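Local coordinates for protein lysine specific cysteine protease (PDB 3KM5) that forms the K2 cleaved adhesin domain of Lys-gingipain, a secreted cysteine protease that cuts after lysine, and in isolation such adhesin domains are haemolytic, at residues S71-G76 against G152-A157; A77-Y82 against T146-A151; A85-F90 against D165-L170. All blocks are in the same frame, centred on the assembly; numbering follows the deposited sequence.

Contact 1. Residues S71-G76 against G152-A157; sequences SKDVTG and GTKYVA
The loop at Ser-71 to Gly-76 runs beside the start of strand 155-161 and is joined to it by two backbone bonds, Ser-71 N to Val-156 O and Val-74 N to Lys-154 O (2.8 Å). Further along, a water takes the N-H of Gly-76 and donates to Thr-153 O. Lys-154 and Tyr-155 form a classic beta bulge opposite Ser-100 of strand 95-100.

Ser-71 binds Val-156 through both backbone and side chain. Its OG sits between its own N and carbonyl carbon (chi1 69°), which brings it in front of Val-156 N. That N-H points almost straight at OG, at 3.0 Å and 178°. The hydroxyl gives its own proton to Lys-72 O at 2.8 Å.

The Tyr-155 ring stands beside the loop backbone. Ser-71 O lies at the ring edge, 3.3 Å from CD1. Lys-154 CG rests over one ring face, toward the rim, and the extended lysine chain crosses Asp-73 and Thr-75 at a slant. Asp-73 OD2 approaches Lys-154 CE at 3.5 Å, but the ammonium NZ bonds Thr-102 O instead. Asp-73 OD1 accepts from both N and OG1 of Thr-75, and the first of these bonds makes an Asx turn. On the inner side, Val-74 CG2 meets Val-156 CG2 at 4.1 Å.

The Ser-71 hydroxyl acts as both acceptor and donor and ties Lys-72 O to Val-156 N. Two donors hold one carboxylate oxygen of Asp-73, which should limit rotation of that group. The nearby lysine charge probably favours the ionised carboxylate without a direct salt bridge.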
loop_
_atom_site.group_PDB
_atom_site.type_symbol
_atom_site.label_atom_id
_atom_site.label_comp_id
_atom_site.label_asym_id
_atom_site.label_seq_id
_atom_site.Cartn_x
_atom_site.Cartn_y
_atom_site.Cartn_z
ATOM N N SER A 71 6.082 8.509 3.504
ATOM C CA SER A 71 6.234 9.580 2.518
ATOM C C SER A 71 7.477 10.415 2.785
ATOM O O SER A 71 8.103 10.359 3.822
ATOM C CB SER A 71 5.028 10.511 2.539
ATOM O OG SER A 71 4.974 11.284 3.741
ATOM N N LYS A 72 7.796 11.248 1.802
ATOM C CA LYS A 72 8.694 12.377 1.971
ATOM C C LYS A 72 8.028 13.389 2.901
ATOM O O LYS A 72 6.831 13.274 3.245
ATOM C CB LYS A 72 8.988 13.003 0.586
ATOM C CG LYS A 72 7.805 13.717 -0.048
ATOM C CD LYS A 72 8.162 14.196 -1.476
ATOM C CE LYS A 72 7.009 14.909 -2.155
ATOM N NZ LYS A 72 7.381 15.423 -3.513
ATOM N N ASP A 73 8.791 14.402 3.297
ATOM C CA ASP A 73 8.253 15.522 4.067
ATOM C C ASP A 73 7.141 16.214 3.270
ATOM O O ASP A 73 7.371 16.702 2.150
ATOM C CB ASP A 73 9.399 16.484 4.408
ATOM C CG ASP A 73 8.976 17.631 5.277
ATOM O OD1 ASP A 73 7.799 18.045 5.254
ATOM O OD2 ASP A 73 9.849 18.146 6.013
ATOM N N VAL A 74 5.929 16.130 3.807
ATOM C CA VAL A 74 4.732 16.750 3.247
ATOM C C VAL A 74 4.130 17.797 4.185
ATOM O O VAL A 74 2.900 18.042 4.175
ATOM C CB VAL A 74 3.664 15.691 2.780
ATOM C CG1 VAL A 74 4.191 14.859 1.619
ATOM C CG2 VAL A 74 3.195 14.782 3.932
ATOM N N THR A 75 4.995 18.455 4.968
ATOM C CA THR A 75 4.517 19.494 5.880
ATOM C C THR A 75 3.601 20.445 5.126
ATOM O O THR A 75 3.962 20.974 4.074
ATOM C CB THR A 75 5.679 20.274 6.502
ATOM O OG1 THR A 75 6.459 19.391 7.326
ATOM C CG2 THR A 75 5.140 21.424 7.370
ATOM N N GLY A 76 2.417 20.673 5.671
ATOM C CA GLY A 76 1.386 21.465 4.978
ATOM C C GLY A 76 0.202 20.668 4.448
ATOM O O GLY A 76 -0.868 21.223 4.167
ATOM N N GLY A 152 0.082 19.861 11.659
ATOM C CA GLY A 152 1.455 19.488 12.013
ATOM C C GLY A 152 1.980 18.216 11.333
ATOM O O GLY A 152 3.153 17.893 11.445
ATOM N N THR A 153 1.123 17.497 10.601
ATOM C CA THR A 153 1.565 16.293 9.889
ATOM C C THR A 153 2.773 16.638 9.020
ATOM O O THR A 153 2.733 17.563 8.203
ATOM C CB THR A 153 0.445 15.730 9.023
ATOM O OG1 THR A 153 -0.601 15.210 9.860
ATOM C CG2 THR A 153 0.971 14.623 8.077
ATOM N N LYS A 154 3.843 15.857 9.171
ATOM C CA LYS A 154 5.060 15.989 8.386
ATOM C C LYS A 154 5.300 14.773 7.472
ATOM O O LYS A 154 5.741 14.909 6.343
ATOM C CB LYS A 154 6.243 16.173 9.334
ATOM C CG LYS A 154 7.609 16.270 8.687
ATOM C CD LYS A 154 8.625 16.753 9.734
ATOM C CE LYS A 154 10.035 16.825 9.224
ATOM N NZ LYS A 154 10.960 16.879 10.397
ATOM N N TYR A 155 5.032 13.577 7.991
ATOM C CA TYR A 155 5.134 12.344 7.213
ATOM C C TYR A 155 3.855 11.574 7.352
ATOM O O TYR A 155 3.253 11.544 8.424
ATOM C CB TYR A 155 6.309 11.473 7.690
ATOM C CG TYR A 155 7.672 12.141 7.668
ATOM C CD1 TYR A 155 8.402 12.255 6.484
ATOM C CD2 TYR A 155 8.236 12.660 8.827
ATOM C CE1 TYR A 155 9.647 12.840 6.459
ATOM C CE2 TYR A 155 9.495 13.269 8.802
ATOM C CZ TYR A 155 10.186 13.359 7.623
ATOM O OH TYR A 155 11.439 13.961 7.664
ATOM N N VAL A 156 3.467 10.935 6.256
ATOM C CA VAL A 156 2.308 10.065 6.214
ATOM C C VAL A 156 2.822 8.651 5.930
ATOM O O VAL A 156 3.631 8.452 5.030
ATOM C CB VAL A 156 1.325 10.528 5.136
ATOM C CG1 VAL A 156 0.176 9.491 4.962
ATOM C CG2 VAL A 156 0.759 11.916 5.462
ATOM N N ALA A 157 2.362 7.687 6.708
ATOM C CA ALA A 157 2.740 6.299 6.523
ATOM C C ALA A 157 1.518 5.441 6.266
ATOM O O ALA A 157 0.448 5.692 6.823
ATOM C CB ALA A 157 3.450 5.770 7.791
HETATM O O HOH W 1 0.720 19.260 7.611
#

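Contact 2. Residues A77-Y82 against T146-A151; sequences ATKVKY and TVDLPA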
loop_
_atom_site.group_PDB
_atom_site.type_symbol
_atom_site.label_atom_id
_atom_site.label_comp_id
_atom_site.label_asym_id
_atom_site.label_seq_id
_atom_site.Cartn_x
_atom_site.Cartn_y
_atom_site.Cartn_z
ATOM N N ALA A 77 0.376 19.348 4.357
ATOM C CA ALA A 77 -0.677 18.483 3.884
ATOM C C ALA A 77 -1.829 18.473 4.880
ATOM O O ALA A 77 -1.590 18.376 6.074
ATOM C CB ALA A 77 -0.124 17.066 3.693
ATOM N N THR A 78 -3.050 18.616 4.377
ATOM C CA THR A 78 -4.245 18.602 5.159
ATOM C C THR A 78 -5.123 17.381 4.858
ATOM O O THR A 78 -6.009 17.062 5.652
ATOM C CB THR A 78 -5.057 19.862 4.913
ATOM O OG1 THR A 78 -5.242 20.046 3.496
ATOM C CG2 THR A 78 -4.322 21.100 5.443
ATOM N N LYS A 79 -4.896 16.716 3.716
ATOM C CA LYS A 79 -5.732 15.598 3.269
ATOM C C LYS A 79 -4.835 14.641 2.490
ATOM O O LYS A 79 -3.952 15.094 1.762
ATOM C CB LYS A 79 -6.894 16.057 2.382
ATOM C CG LYS A 79 -8.119 15.139 2.440
ATOM C CD LYS A 79 -8.940 15.360 3.722
ATOM C CE LYS A 79 -10.014 16.407 3.542
ATOM N NZ LYS A 79 -10.574 16.946 4.840
ATOM N N VAL A 80 -5.044 13.327 2.647
ATOM C CA VAL A 80 -4.508 12.354 1.691
ATOM C C VAL A 80 -5.686 11.538 1.114
ATOM O O VAL A 80 -6.567 11.097 1.850
ATOM C CB VAL A 80 -3.383 11.468 2.335
ATOM C CG1 VAL A 80 -3.903 10.609 3.551
ATOM C CG2 VAL A 80 -2.711 10.596 1.266
ATOM N N LYS A 81 -5.748 11.442 -0.205
ATOM C CA LYS A 81 -6.744 10.658 -0.885
ATOM C C LYS A 81 -5.979 9.602 -1.681
ATOM O O LYS A 81 -4.946 9.906 -2.301
ATOM C CB LYS A 81 -7.594 11.554 -1.792
ATOM C CG LYS A 81 -8.672 10.780 -2.545
ATOM C CD LYS A 81 -8.296 10.502 -3.930
ATOM C CE LYS A 81 -8.505 11.708 -4.761
ATOM N NZ LYS A 81 -8.440 11.377 -6.201
ATOM N N TYR A 82 -6.470 8.381 -1.739
ATOM C CA TYR A 82 -5.743 7.313 -2.393
ATOM C C TYR A 82 -6.742 6.237 -2.802
ATOM O O TYR A 82 -7.915 6.275 -2.415
ATOM C CB TYR A 82 -4.653 6.709 -1.481
ATOM C CG TYR A 82 -5.212 6.174 -0.179
ATOM C CD1 TYR A 82 -5.557 4.835 -0.048
ATOM C CD2 TYR A 82 -5.489 7.017 0.900
ATOM C CE1 TYR A 82 -6.098 4.332 1.147
ATOM C CE2 TYR A 82 -6.031 6.528 2.081
ATOM C CZ TYR A 82 -6.333 5.201 2.201
ATOM O OH TYR A 82 -6.894 4.769 3.385
ATOM N N THR A 146 -10.406 8.981 1.547
ATOM C CA THR A 146 -9.948 10.342 1.803
ATOM C C THR A 146 -9.836 10.482 3.326
ATOM O O THR A 146 -10.828 10.325 4.045
ATOM C CB THR A 146 -10.963 11.360 1.212
ATOM O OG1 THR A 146 -11.112 11.165 -0.189
ATOM C CG2 THR A 146 -10.513 12.789 1.455
ATOM N N VAL A 147 -8.625 10.792 3.786
ATOM C CA VAL A 147 -8.305 10.778 5.200
ATOM C C VAL A 147 -7.803 12.155 5.615
ATOM O O VAL A 147 -6.913 12.729 4.985
ATOM C CB VAL A 147 -7.242 9.720 5.485
ATOM C CG1 VAL A 147 -6.756 9.793 6.938
ATOM C CG2 VAL A 147 -7.838 8.351 5.196
ATOM N N ASP A 148 -8.404 12.695 6.661
ATOM C CA ASP A 148 -8.037 13.990 7.206
ATOM C C ASP A 148 -6.660 13.878 7.897
ATOM O O ASP A 148 -6.418 12.925 8.620
ATOM C CB ASP A 148 -9.052 14.440 8.275
ATOM C CG ASP A 148 -10.455 14.662 7.763
ATOM O OD1 ASP A 148 -10.688 14.731 6.548
ATOM O OD2 ASP A 148 -11.333 14.813 8.643
ATOM N N LEU A 149 -5.762 14.845 7.657
ATOM C CA LEU A 149 -4.453 14.852 8.309
ATOM C C LEU A 149 -4.394 15.931 9.398
ATOM O O LEU A 149 -4.732 17.085 9.118
ATOM C CB LEU A 149 -3.340 15.050 7.296
ATOM C CG LEU A 149 -3.322 14.054 6.139
ATOM C CD1 LEU A 149 -2.279 14.465 5.105
ATOM C CD2 LEU A 149 -3.041 12.681 6.648
ATOM N N PRO A 150 -4.041 15.545 10.631
ATOM C CA PRO A 150 -3.958 16.519 11.732
ATOM C C PRO A 150 -2.971 17.614 11.431
ATOM O O PRO A 150 -2.005 17.424 10.690
ATOM C CB PRO A 150 -3.460 15.685 12.908
ATOM C CG PRO A 150 -3.760 14.267 12.561
ATOM C CD PRO A 150 -3.777 14.175 11.082
ATOM N N ALA A 151 -3.229 18.778 11.996
ATOM C CA ALA A 151 -2.310 19.882 11.881
ATOM C C ALA A 151 -0.932 19.469 12.378
ATOM O O ALA A 151 -0.798 18.832 13.410
ATOM C CB ALA A 151 -2.817 21.033 12.720
HETATM O O HOH W 2 -3.293 19.582 8.475
#
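Val-80 and Val-147 form an antiparallel hydrogen-bonded pair within the beta jelly roll, where strand 79-86 meets strand 143-148. Val-80 N binds Val-147 O, and Val-147 N returns the bond to Val-80 O at 2.8 Å. Beyond the paired residues, Leu-149 N bonds Thr-78 O, coming from above that carbonyl's plane.

On the inner face, Leu-149 reaches across the strand. Its CD1 touches Ala-77 CB at 3.7 Å, and its CD2 touches Val-80 CG1 at 3.8 Å. Val-147 CG2 lies at the edge of the Tyr-82 ring. The other face carries Lys-79, Lys-81, Thr-146 and Asp-148. Thr-146 lies between the two lysines, with OG1 against Lys-81 CG and CG2 pressed tightly on Lys-79 CG at 3.5 Å.

Farther out, Ile-99 covers Leu-149, and Tyr-95 OH bonds Tyr-82 OH. Thr-78 and Lys-79 make a classic beta bulge opposite Thr-177.

The Lys-79 chain bends at chi2 (77°) and chi3 (90°), which lays it alongside Asp-148. The salt bridge closes at 2.8 Å, with Lys-79 NZ meeting Asp-148 OD1 from above the carboxylate plane.

Contact 3. Residues A85-F90 against D165-L170; sequences AVNDGF and DLNYIL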
loop_
_atom_site.group_PDB
_atom_site.type_symbol
_atom_site.label_atom_id
_atom_site.label_comp_id
_atom_site.label_asym_id
_atom_site.label_seq_id
_atom_site.Cartn_x
_atom_site.Cartn_y
_atom_site.Cartn_z
ATOM N N ALA A 85 -6.459 -1.647 -3.472
ATOM C CA ALA A 85 -7.065 -2.851 -4.021
ATOM C C ALA A 85 -6.569 -4.059 -3.220
ATOM O O ALA A 85 -5.452 -4.101 -2.773
ATOM C CB ALA A 85 -6.723 -2.997 -5.524
ATOM N N VAL A 86 -7.443 -5.032 -3.054
ATOM C CA VAL A 86 -7.079 -6.290 -2.395
ATOM C C VAL A 86 -7.568 -7.433 -3.284
ATOM O O VAL A 86 -8.244 -7.208 -4.268
ATOM C CB VAL A 86 -7.683 -6.429 -0.969
ATOM C CG1 VAL A 86 -7.145 -5.338 -0.053
ATOM C CG2 VAL A 86 -9.207 -6.362 -0.997
ATOM N N ASN A 87 -7.180 -8.645 -2.934
ATOM C CA ASN A 87 -7.730 -9.844 -3.593
ATOM C C ASN A 87 -9.081 -10.103 -2.956
ATOM O O ASN A 87 -9.152 -10.421 -1.759
ATOM C CB ASN A 87 -6.795 -11.028 -3.357
ATOM C CG ASN A 87 -7.275 -12.291 -3.995
ATOM O OD1 ASN A 87 -8.462 -12.460 -4.288
ATOM N ND2 ASN A 87 -6.341 -13.176 -4.262
ATOM N N ASP A 88 -10.156 -9.921 -3.719
ATOM C CA ASP A 88 -11.481 -9.954 -3.108
ATOM C C ASP A 88 -11.910 -11.358 -2.678
ATOM O O ASP A 88 -12.900 -11.491 -1.959
ATOM C CB ASP A 88 -12.490 -9.220 -3.987
ATOM C CG ASP A 88 -12.155 -7.715 -4.116
ATOM O OD1 ASP A 88 -11.654 -7.113 -3.131
ATOM O OD2 ASP A 88 -12.370 -7.128 -5.193
ATOM N N GLY A 89 -11.142 -12.374 -3.052
ATOM C CA GLY A 89 -11.335 -13.715 -2.525
ATOM C C GLY A 89 -10.757 -13.925 -1.148
ATOM O O GLY A 89 -11.159 -14.857 -0.439
ATOM N N PHE A 90 -9.798 -13.076 -0.773
ATOM C CA PHE A 90 -9.117 -13.106 0.521
ATOM C C PHE A 90 -8.831 -11.666 0.922
ATOM O O PHE A 90 -7.670 -11.217 0.895
ATOM C CB PHE A 90 -7.798 -13.847 0.409
ATOM C CG PHE A 90 -7.917 -15.239 -0.150
ATOM C CD1 PHE A 90 -8.133 -16.308 0.712
ATOM C CD2 PHE A 90 -7.777 -15.485 -1.522
ATOM C CE1 PHE A 90 -8.249 -17.601 0.214
ATOM C CE2 PHE A 90 -7.882 -16.777 -2.021
ATOM C CZ PHE A 90 -8.120 -17.834 -1.145
ATOM N N ASP A 165 -1.938 -14.200 6.053
ATOM C CA ASP A 165 -2.381 -15.267 5.142
ATOM C C ASP A 165 -3.674 -14.907 4.425
ATOM O O ASP A 165 -4.580 -15.732 4.262
ATOM C CB ASP A 165 -2.539 -16.586 5.929
ATOM C CG ASP A 165 -2.471 -17.828 5.054
ATOM O OD1 ASP A 165 -1.954 -17.783 3.921
ATOM O OD2 ASP A 165 -2.914 -18.885 5.542
ATOM N N LEU A 166 -3.771 -13.656 3.975
ATOM C CA LEU A 166 -4.857 -13.257 3.077
ATOM C C LEU A 166 -4.200 -13.195 1.696
ATOM O O LEU A 166 -3.849 -14.241 1.128
ATOM C CB LEU A 166 -5.563 -11.970 3.558
ATOM C CG LEU A 166 -6.641 -12.072 4.683
ATOM C CD1 LEU A 166 -7.768 -13.029 4.279
ATOM C CD2 LEU A 166 -6.116 -12.493 6.022
ATOM N N ASN A 167 -3.943 -11.999 1.149
ATOM C CA ASN A 167 -3.087 -11.953 -0.049
ATOM C C ASN A 167 -2.230 -10.692 -0.128
ATOM O O ASN A 167 -1.040 -10.767 0.149
ATOM C CB ASN A 167 -3.897 -12.259 -1.324
ATOM C CG ASN A 167 -3.054 -12.673 -2.542
ATOM O OD1 ASN A 167 -3.623 -12.933 -3.624
ATOM N ND2 ASN A 167 -1.727 -12.756 -2.397
ATOM N N TYR A 168 -2.829 -9.570 -0.506
ATOM C CA TYR A 168 -2.044 -8.339 -0.726
ATOM C C TYR A 168 -2.947 -7.152 -0.469
ATOM O O TYR A 168 -4.193 -7.238 -0.476
ATOM C CB TYR A 168 -1.448 -8.236 -2.156
ATOM C CG TYR A 168 -2.467 -8.348 -3.241
ATOM C CD1 TYR A 168 -3.290 -7.289 -3.526
ATOM C CD2 TYR A 168 -2.659 -9.533 -3.956
ATOM C CE1 TYR A 168 -4.235 -7.346 -4.467
ATOM C CE2 TYR A 168 -3.625 -9.603 -4.945
ATOM C CZ TYR A 168 -4.429 -8.507 -5.195
ATOM O OH TYR A 168 -5.433 -8.533 -6.136
ATOM N N ILE A 169 -2.279 -6.020 -0.208
ATOM C CA ILE A 169 -2.872 -4.695 -0.412
ATOM C C ILE A 169 -2.026 -3.924 -1.414
ATOM O O ILE A 169 -0.790 -3.909 -1.339
ATOM C CB ILE A 169 -3.065 -3.948 0.896
ATOM C CG1 ILE A 169 -3.701 -2.589 0.645
ATOM C CG2 ILE A 169 -1.780 -3.779 1.700
ATOM C CD1 ILE A 169 -4.371 -1.978 1.848
ATOM N N LEU A 170 -2.695 -3.328 -2.404
ATOM C CA LEU A 170 -2.034 -2.439 -3.357
ATOM C C LEU A 170 -2.493 -1.002 -3.091
ATOM O O LEU A 170 -3.674 -0.804 -2.745
ATOM C CB LEU A 170 -2.433 -2.785 -4.786
ATOM C CG LEU A 170 -2.354 -4.253 -5.162
ATOM C CD1 LEU A 170 -2.827 -4.483 -6.610
ATOM C CD2 LEU A 170 -0.954 -4.782 -4.952
HETATM O O HOH W 3 -5.969 -9.549 -0.444
#
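Ala-85 pairs with Leu-170 where strands 79-86 and 168-177 run antiparallel in the beta jelly roll. Farther on, the segments are joined through a turn, side chains and a water.

Two backbone bonds make the pair: Ala-85 N donates to Leu-170 O, and Leu-170 N donates to Ala-85 O at 2.9 Å. Ala-85 O also receives a CA-H contact from Ile-169. Asn-87 to Phe-90 form a type I turn, closed by Phe-90 N on Asn-87 O.

Polar side chains join the segments next. Asn-87 OD1 takes the N-H of Gly-89, an Asx turn that helps fix the amide's rotation. The other end of that amide faces the opposite segment. Asn-87 CG lies anti to its own backbone N (chi1 -180°), which sends ND2 toward Asn-167. Asn-87 ND2 also donates to Ala-125 O, and Asn-167 ND2 binds Phe-127 O. Both amides therefore have partners beyond this pair. A water joins the two backbones: it accepts from Asn-87 N at 2.9 Å and from Tyr-168 N at 3.1 Å, and lies 2.7 Å from Phe-90 O.

Van der Waals and ring contacts surround these bonds. Val-86 CG1 lies against the carbonyl oxygen of Tyr-168, at 3.5 Å from that O. The Tyr-168 ring lies along the backbone of Val-86 and Asn-87, with Ala-85 O at its edge. Its hydroxyl bonds Ser-140, and its side chain touches Pro-138 of an experimentally established cleavage site. At the far end, Leu-166 CD1 rests 4.0 Å from Phe-90 CB, while Arg-126 makes a cation-pi contact with the Phe-90 ring.

The two amide planes are 49° apart, yet Asn-87 ND2 meets Asn-167 OD1 on a lone pair at 2.8 Å, with an N-H...O angle of 171°.

Contacts 1 and 2 are neighbours, with centres 10 Å apart. They touch where Val-156 CG2 packs on Leu-149 CD1. Contact 3 lies on the opposite side of the chain's centre, its centre about 27 Å from that of contact 1 and about 24 Å from that of contact 2. The first segments follow along the chain in the order of contacts 1, 2 and 3. The second segments come as 146-151, 152-157 and 165-170, so contact 2 falls within the span of contact 1, while contact 3 interlaces with both. Contacts 2 and 3 share strand 79-86 and one sheet. Contact 1 reaches the other through strand 155-161. Contacts 1 and 2 thus bring the two sheets together at one end of the jelly roll.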